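Local atomic coordinates of peptidase S9 prolyl oligopeptidase catalytic domain-containing protein (Pyrococcus horikoshii, PDB entry 4HXF), a protein that probably acts as a serine peptidase of the prolyl oligopeptidase family, an acylaminoacyl peptidase that self-compartmentalizes as a hexamer to select its substrates. Residues L230-P235 against D244-Y249. Numbering follows the deposited sequence.
Sequences LLYGKP and DKIYIY. With MG (magnesium ion), chain D.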
loop_
_atom_site.group_PDB
_atom_site.type_symbol
_atom_site.label_atom_id
_atom_site.label_comp_id
_atom_site.label_asym_id
_atom_site.label_seq_id
_atom_site.Cartn_x
_atom_site.Cartn_y
_atom_site.Cartn_z
ATOM N N LEU A 230 -15.232 -20.450 46.149
ATOM C CA LEU A 230 -14.570 -21.727 45.907
ATOM C C LEU A 230 -13.078 -21.531 45.735
ATOM O O LEU A 230 -12.620 -20.699 44.939
ATOM C CB LEU A 230 -15.181 -22.312 44.611
ATOM C CG LEU A 230 -14.857 -23.776 44.293
ATOM C CD1 LEU A 230 -15.357 -24.842 45.317
ATOM C CD2 LEU A 230 -15.321 -24.121 42.830
ATOM N N LEU A 231 -12.334 -22.286 46.513
ATOM C CA LEU A 231 -10.901 -22.188 46.624
ATOM C C LEU A 231 -10.269 -23.481 46.081
ATOM O O LEU A 231 -10.815 -24.585 46.327
ATOM C CB LEU A 231 -10.500 -21.966 48.107
ATOM C CG LEU A 231 -11.017 -20.677 48.808
ATOM C CD1 LEU A 231 -10.764 -20.780 50.348
ATOM C CD2 LEU A 231 -10.336 -19.428 48.212
ATOM N N TYR A 232 -9.132 -23.305 45.467
ATOM C CA TYR A 232 -8.416 -24.401 44.794
ATOM C C TYR A 232 -7.028 -24.508 45.261
ATOM O O TYR A 232 -6.259 -23.539 45.114
ATOM C CB TYR A 232 -8.430 -24.151 43.273
ATOM C CG TYR A 232 -7.812 -25.303 42.486
ATOM C CD1 TYR A 232 -8.564 -26.440 42.086
ATOM C CD2 TYR A 232 -6.495 -25.218 42.091
ATOM C CE1 TYR A 232 -7.965 -27.476 41.376
ATOM C CE2 TYR A 232 -5.904 -26.197 41.351
ATOM C CZ TYR A 232 -6.649 -27.343 40.999
ATOM O OH TYR A 232 -6.038 -28.343 40.222
ATOM N N GLY A 233 -6.678 -25.690 45.867
ATOM C CA GLY A 233 -5.341 -25.919 46.320
ATOM C C GLY A 233 -5.409 -26.650 47.636
ATOM O O GLY A 233 -6.099 -27.621 47.737
ATOM N N LYS A 234 -4.624 -26.179 48.596
ATOM C CA LYS A 234 -4.647 -26.672 49.997
ATOM C C LYS A 234 -4.471 -25.488 50.930
ATOM O O LYS A 234 -3.906 -24.461 50.519
ATOM C CB LYS A 234 -3.543 -27.667 50.262
ATOM C CG LYS A 234 -3.546 -28.913 49.368
ATOM C CD LYS A 234 -4.614 -29.880 49.697
ATOM C CE LYS A 234 -4.492 -30.446 51.106
ATOM N NZ LYS A 234 -3.408 -31.427 51.180
ATOM N N PRO A 235 -4.842 -25.636 52.261
ATOM C CA PRO A 235 -4.477 -24.488 53.126
ATOM C C PRO A 235 -2.980 -24.280 53.161
ATOM O O PRO A 235 -2.506 -23.130 53.185
ATOM C CB PRO A 235 -4.997 -24.909 54.562
ATOM C CG PRO A 235 -6.271 -25.637 54.229
ATOM C CD PRO A 235 -5.916 -26.427 52.920
ATOM N N ASP A 244 -3.973 -30.944 44.461
ATOM C CA ASP A 244 -4.938 -29.833 44.682
ATOM C C ASP A 244 -6.313 -30.270 44.929
ATOM O O ASP A 244 -6.829 -31.193 44.279
ATOM C CB ASP A 244 -4.897 -28.879 43.524
ATOM C CG ASP A 244 -3.585 -28.146 43.476
ATOM O OD1 ASP A 244 -3.256 -27.399 44.382
ATOM O OD2 ASP A 244 -2.712 -28.449 42.642
ATOM N N LYS A 245 -6.891 -29.691 45.962
ATOM C CA LYS A 245 -8.255 -29.965 46.345
ATOM C C LYS A 245 -9.128 -28.692 46.246
ATOM O O LYS A 245 -8.753 -27.682 45.725
ATOM C CB LYS A 245 -8.295 -30.466 47.792
ATOM C CG LYS A 245 -7.414 -31.671 48.124
ATOM C CD LYS A 245 -7.740 -32.958 47.318
ATOM C CE LYS A 245 -6.852 -34.159 47.804
ATOM N NZ LYS A 245 -7.224 -34.741 49.159
ATOM N N ILE A 246 -10.364 -28.796 46.611
ATOM C CA ILE A 246 -11.288 -27.648 46.602
ATOM C C ILE A 246 -11.981 -27.508 47.998
ATOM O O ILE A 246 -12.250 -28.494 48.727
ATOM C CB ILE A 246 -12.355 -27.756 45.468
ATOM C CG1 ILE A 246 -13.088 -29.075 45.586
ATOM C CG2 ILE A 246 -11.674 -27.416 44.144
ATOM C CD1 ILE A 246 -14.061 -29.308 44.420
ATOM N N TYR A 247 -12.280 -26.268 48.348
ATOM C CA TYR A 247 -12.823 -25.839 49.602
ATOM C C TYR A 247 -13.871 -24.749 49.357
ATOM O O TYR A 247 -13.741 -23.961 48.390
ATOM C CB TYR A 247 -11.751 -25.198 50.488
ATOM C CG TYR A 247 -10.574 -26.074 50.732
ATOM C CD1 TYR A 247 -10.510 -26.808 51.868
ATOM C CD2 TYR A 247 -9.558 -26.171 49.833
ATOM C CE1 TYR A 247 -9.455 -27.690 52.073
ATOM C CE2 TYR A 247 -8.510 -26.982 50.019
ATOM C CZ TYR A 247 -8.478 -27.783 51.138
ATOM O OH TYR A 247 -7.408 -28.629 51.294
ATOM N N ILE A 248 -14.906 -24.765 50.175
ATOM C CA ILE A 248 -15.941 -23.710 50.159
ATOM C C ILE A 248 -15.605 -22.792 51.311
ATOM O O ILE A 248 -15.407 -23.236 52.456
ATOM C CB ILE A 248 -17.359 -24.340 50.268
ATOM C CG1 ILE A 248 -17.709 -25.056 48.914
ATOM C CG2 ILE A 248 -18.402 -23.273 50.653
ATOM C CD1 ILE A 248 -18.941 -26.010 49.064
ATOM N N TYR A 249 -15.582 -21.497 51.035
ATOM C CA TYR A 249 -15.341 -20.503 52.055
ATOM C C TYR A 249 -16.542 -19.560 52.193
ATOM O O TYR A 249 -16.880 -18.848 51.280
ATOM C CB TYR A 249 -14.073 -19.754 51.796
ATOM C CG TYR A 249 -13.832 -18.639 52.775
ATOM C CD1 TYR A 249 -13.561 -18.898 54.127
ATOM C CD2 TYR A 249 -13.790 -17.344 52.339
ATOM C CE1 TYR A 249 -13.298 -17.860 55.014
ATOM C CE2 TYR A 249 -13.529 -16.331 53.189
ATOM C CZ TYR A 249 -13.298 -16.584 54.511
ATOM O OH TYR A 249 -13.057 -15.491 55.278
HETATM MG MG MG D . -1.907 -29.689 41.135
HETATM O O HOH W 1 -3.514 -24.257 44.033
HETATM O O HOH W 2 -3.537 -29.048 39.839
HETATM O O HOH W 3 -0.335 -30.277 42.346
HETATM O O HOH W 4 -1.172 -30.837 39.577
HETATM O O HOH W 5 -0.660 -28.015 40.564
#
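The ring of Y247 has the backbone carbonyl oxygens of G233 and L231 at its edge, near its plane, G233 O lying 3.4 Å from Y247 CE2. P235 approaches the same ring obliquely, its CD 3.4 Å from Y247 CZ, and K234 CE passes the hydroxyl; beyond this pair of segments F219 also meets the ring. The ring of Y232 receives I246 CG2 at its edge, whereas CB of D244 comes in obliquely, 3.4 Å from Y232 CZ. With CG anti to the backbone N (chi1 -175°), Y232 reaches along its own face of the sheet to D244, and its OH accepts a hydrogen bond from a magnesium-bound water and donates one to V264 O. Replacing Y232 by alanine removes the ring and hydroxyl, and would probably cost both the water's acceptor and the bond to V264 O, and open a gap beside D244 CB and I246 CG2.

Four backbone hydrogen bonds, two each in the pairs L231–Y247 and G233–K245, join the middle strands of an antiparallel four-stranded propeller blade. On the Y232 face, branched I246 and L230 fill the interior against V274 and A267 of the next sheet. Glycine suits position 233 because its backbone angles (phi 141°) would jam a CB against the preceding carbonyl, and D244 OD1 already lies 3.2 Å from G233 CA.

D244 divides its carboxylate: OD2 binds magnesium at 2.1 Å, while OD1 forms a salt bridge with K237. E263 and four waters complete the metal's shell, so the ion ties this blade to the start of the next, its charge probably favouring an ionised D244.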